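Local structure of DNA helicase RecQ (Deinococcus radiodurans, 4Q48) at residues G40-L45 and P201-S206. The protein probably couples ATP hydrolysis to unwinding of duplex DNA, translocating in the 3'-5' direction, as other RecQ-family helicases do. Numbering follows the deposited sequence.
Sequences GNALVL and PQFVSS
Leu43 lies level with Gln202, Val44 with Phe203 and Leu45 with Val204 in a parallel pairing that joins the first strand of the N-terminal RecA-like helicase domain to strand 202-204, an outermost strand of its seven-stranded sheet. Four backbone bonds link them: Leu43 N to Pro201 O (2.9 Å), Phe203 N to Leu43 O, Leu45 N to Phe203 O and Ser205 N to Leu45 O. Both N-H and C=O of Leu43 and Leu45 thus face the edge strand, while Ala42 and Val44 bond through their backbones to strand 176-180 on the other flank. Phe203 carries one face of the pair. Its CB lies 3.6 Å from Leu43 O, and CG is 4.1 Å from the same oxygen. With CG anti to the carbonyl carbon (chi1 -60°), the ring runs back toward the start of the strands; CD1 passes Leu43 O, which sits at the ring edge near its plane, and CE1 reaches Ala42 CB at 4.0 Å. Val44 CG2 adds a looser apolar contact to Phe203 CB, and Ile32 of helix 29-37 packs on both Val44 and Phe203. Strand 42-45 leads into the P-loop with Lys52, which binds ADP in another structure of this protein; here the site holds no nucleotide, and the Val44 and Lys52 side chains are about 5 Å apart. On the opposite face, Leu43 and Gln202 run side by side, CD2 of the leucine meeting OE1 of the glutamine, and helix 185-194 covers both through Lys192. Leu45 crosses Val204 obliquely: its CD1 touches Val204 CG2 at 3.7 Å and also approaches Phe203 O, the oxygen that accepts the Leu45 N-H.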
ATOM      1  N   GLY A  40      -7.383  23.356  -6.669  1.00 44.54           N
ATOM      2  CA  GLY A  40      -6.336  22.977  -5.736  1.00 46.18           C
ATOM      3  C   GLY A  40      -5.486  21.805  -6.202  1.00 53.29           C
ATOM      4  O   GLY A  40      -5.706  21.252  -7.283  1.00 52.08           O
ATOM      5  N   ASN A  41      -4.492  21.448  -5.390  1.00 55.68           N
ATOM      6  CA  ASN A  41      -3.700  20.241  -5.601  1.00 52.11           C
ATOM      7  C   ASN A  41      -4.087  19.242  -4.538  1.00 51.78           C
ATOM      8  O   ASN A  41      -4.686  19.617  -3.532  1.00 49.40           O
ATOM      9  CB  ASN A  41      -2.200  20.518  -5.523  1.00 52.40           C
ATOM     10  CG  ASN A  41      -1.694  21.347  -6.683  1.00 57.61           C
ATOM     11  OD1 ASN A  41      -2.392  21.529  -7.688  1.00 55.72           O
ATOM     12  ND2 ASN A  41      -0.460  21.839  -6.561  1.00 54.40           N
ATOM     13  N   ALA A  42      -3.749  17.976  -4.748  1.00 54.22           N
ATOM     14  CA  ALA A  42      -4.171  16.940  -3.808  1.00 53.41           C
ATOM     15  C   ALA A  42      -3.311  15.682  -3.882  1.00 53.26           C
ATOM     16  O   ALA A  42      -2.758  15.341  -4.931  1.00 53.86           O
ATOM     17  CB  ALA A  42      -5.624  16.595  -4.035  1.00 49.91           C
ATOM     18  N   LEU A  43      -3.182  15.020  -2.739  1.00 54.22           N
ATOM     19  CA  LEU A  43      -2.592  13.694  -2.654  1.00 50.37           C
ATOM     20  C   LEU A  43      -3.654  12.746  -2.151  1.00 54.12           C
ATOM     21  O   LEU A  43      -4.158  12.903  -1.041  1.00 52.09           O
ATOM     22  CB  LEU A  43      -1.389  13.669  -1.735  1.00 51.65           C
ATOM     23  CG  LEU A  43      -0.735  12.298  -1.649  1.00 52.25           C
ATOM     24  CD1 LEU A  43      -0.500  11.751  -3.042  1.00 56.57           C
ATOM     25  CD2 LEU A  43       0.572  12.358  -0.880  1.00 51.39           C
ATOM     26  N   VAL A  44      -4.027  11.797  -2.999  1.00 53.09           N
ATOM     27  CA  VAL A  44      -5.120  10.888  -2.693  1.00 53.66           C
ATOM     28  C   VAL A  44      -4.644   9.433  -2.588  1.00 57.21           C
ATOM     29  O   VAL A  44      -4.024   8.892  -3.507  1.00 57.96           O
ATOM     30  CB  VAL A  44      -6.247  11.012  -3.738  1.00 53.26           C
ATOM     31  CG1 VAL A  44      -7.315   9.955  -3.507  1.00 53.18           C
ATOM     32  CG2 VAL A  44      -6.858  12.399  -3.676  1.00 52.75           C
ATOM     33  N   LEU A  45      -4.902   8.813  -1.442  1.00 58.16           N
ATOM     34  CA  LEU A  45      -4.462   7.450  -1.204  1.00 48.02           C
ATOM     35  C   LEU A  45      -5.702   6.617  -0.927  1.00 48.55           C
ATOM     36  O   LEU A  45      -6.444   6.866   0.032  1.00 50.05           O
ATOM     37  CB  LEU A  45      -3.461   7.418  -0.052  1.00 48.87           C
ATOM     38  CG  LEU A  45      -2.386   8.515  -0.208  1.00 48.43           C
ATOM     39  CD1 LEU A  45      -2.590   9.592   0.841  1.00 56.77           C
ATOM     40  CD2 LEU A  45      -0.958   8.015  -0.163  1.00 43.51           C
ATOM     41  N   PRO A 201      -2.906  19.265   0.343  1.00 48.64           N
ATOM     42  CA  PRO A 201      -3.571  18.364   1.291  1.00 56.69           C
ATOM     43  C   PRO A 201      -3.358  16.905   0.870  1.00 57.40           C
ATOM     44  O   PRO A 201      -3.221  16.620  -0.327  1.00 52.95           O
ATOM     45  CB  PRO A 201      -5.062  18.741   1.183  1.00 48.85           C
ATOM     46  CG  PRO A 201      -5.108  19.984   0.402  1.00 49.33           C
ATOM     47  CD  PRO A 201      -3.852  20.092  -0.414  1.00 44.43           C
ATOM     48  N   GLN A 202      -3.261  16.007   1.845  1.00 58.81           N
ATOM     49  CA  GLN A 202      -3.107  14.585   1.552  1.00 54.15           C
ATOM     50  C   GLN A 202      -4.329  13.915   2.137  1.00 55.42           C
ATOM     51  O   GLN A 202      -4.687  14.150   3.297  1.00 53.88           O
ATOM     52  CB  GLN A 202      -1.803  14.004   2.098  1.00 56.33           C
ATOM     53  CG  GLN A 202      -1.900  13.317   3.450  1.00 61.50           C
ATOM     54  CD  GLN A 202      -0.950  12.132   3.556  1.00 70.30           C
ATOM     55  OE1 GLN A 202       0.020  12.013   2.789  1.00 66.43           O
ATOM     56  NE2 GLN A 202      -1.229  11.242   4.501  1.00 68.30           N
ATOM     57  N   PHE A 203      -5.009  13.144   1.293  1.00 57.86           N
ATOM     58  CA  PHE A 203      -6.270  12.493   1.648  1.00 60.18           C
ATOM     59  C   PHE A 203      -6.167  10.975   1.749  1.00 58.99           C
ATOM     60  O   PHE A 203      -5.676  10.298   0.833  1.00 53.51           O
ATOM     61  CB  PHE A 203      -7.356  12.859   0.643  1.00 59.16           C
ATOM     62  CG  PHE A 203      -7.640  14.328   0.568  1.00 62.82           C
ATOM     63  CD1 PHE A 203      -6.892  15.148  -0.265  1.00 61.23           C
ATOM     64  CD2 PHE A 203      -8.659  14.891   1.318  1.00 64.51           C
ATOM     65  CE1 PHE A 203      -7.156  16.495  -0.351  1.00 58.63           C
ATOM     66  CE2 PHE A 203      -8.934  16.242   1.232  1.00 58.66           C
ATOM     67  CZ  PHE A 203      -8.181  17.040   0.395  1.00 63.31           C
ATOM     68  N   VAL A 204      -6.610  10.434   2.874  1.00 58.64           N
ATOM     69  CA  VAL A 204      -6.537   8.999   3.054  1.00 54.65           C
ATOM     70  C   VAL A 204      -7.952   8.475   3.238  1.00 52.09           C
ATOM     71  O   VAL A 204      -8.579   8.716   4.270  1.00 56.06           O
ATOM     72  CB  VAL A 204      -5.646   8.638   4.269  1.00 59.53           C
ATOM     73  CG1 VAL A 204      -5.578   7.147   4.449  1.00 54.12           C
ATOM     74  CG2 VAL A 204      -4.225   9.190   4.085  1.00 57.12           C
ATOM     75  N   SER A 205      -8.478   7.787   2.229  1.00 52.74           N
ATOM     76  CA  SER A 205      -9.782   7.153   2.388  1.00 51.90           C
ATOM     77  C   SER A 205      -9.523   5.807   3.048  1.00 54.35           C
ATOM     78  O   SER A 205      -8.422   5.260   2.920  1.00 47.16           O
ATOM     79  CB  SER A 205     -10.508   7.005   1.050  1.00 54.85           C
ATOM     80  OG  SER A 205     -11.464   5.949   1.074  1.00 71.96           O
ATOM     81  N   SER A 206     -10.528   5.228   3.700  1.00 50.08           N
ATOM     82  CA  SER A 206     -10.232   4.032   4.465  1.00 44.72           C
ATOM     83  C   SER A 206      -9.867   2.834   3.599  1.00 45.68           C
ATOM     84  O   SER A 206     -10.486   2.573   2.566  1.00 44.16           O
ATOM     85  CB  SER A 206     -11.406   3.673   5.351  1.00 44.56           C
ATOM     86  OG  SER A 206     -11.035   2.650   6.233  1.00 41.89           O
TER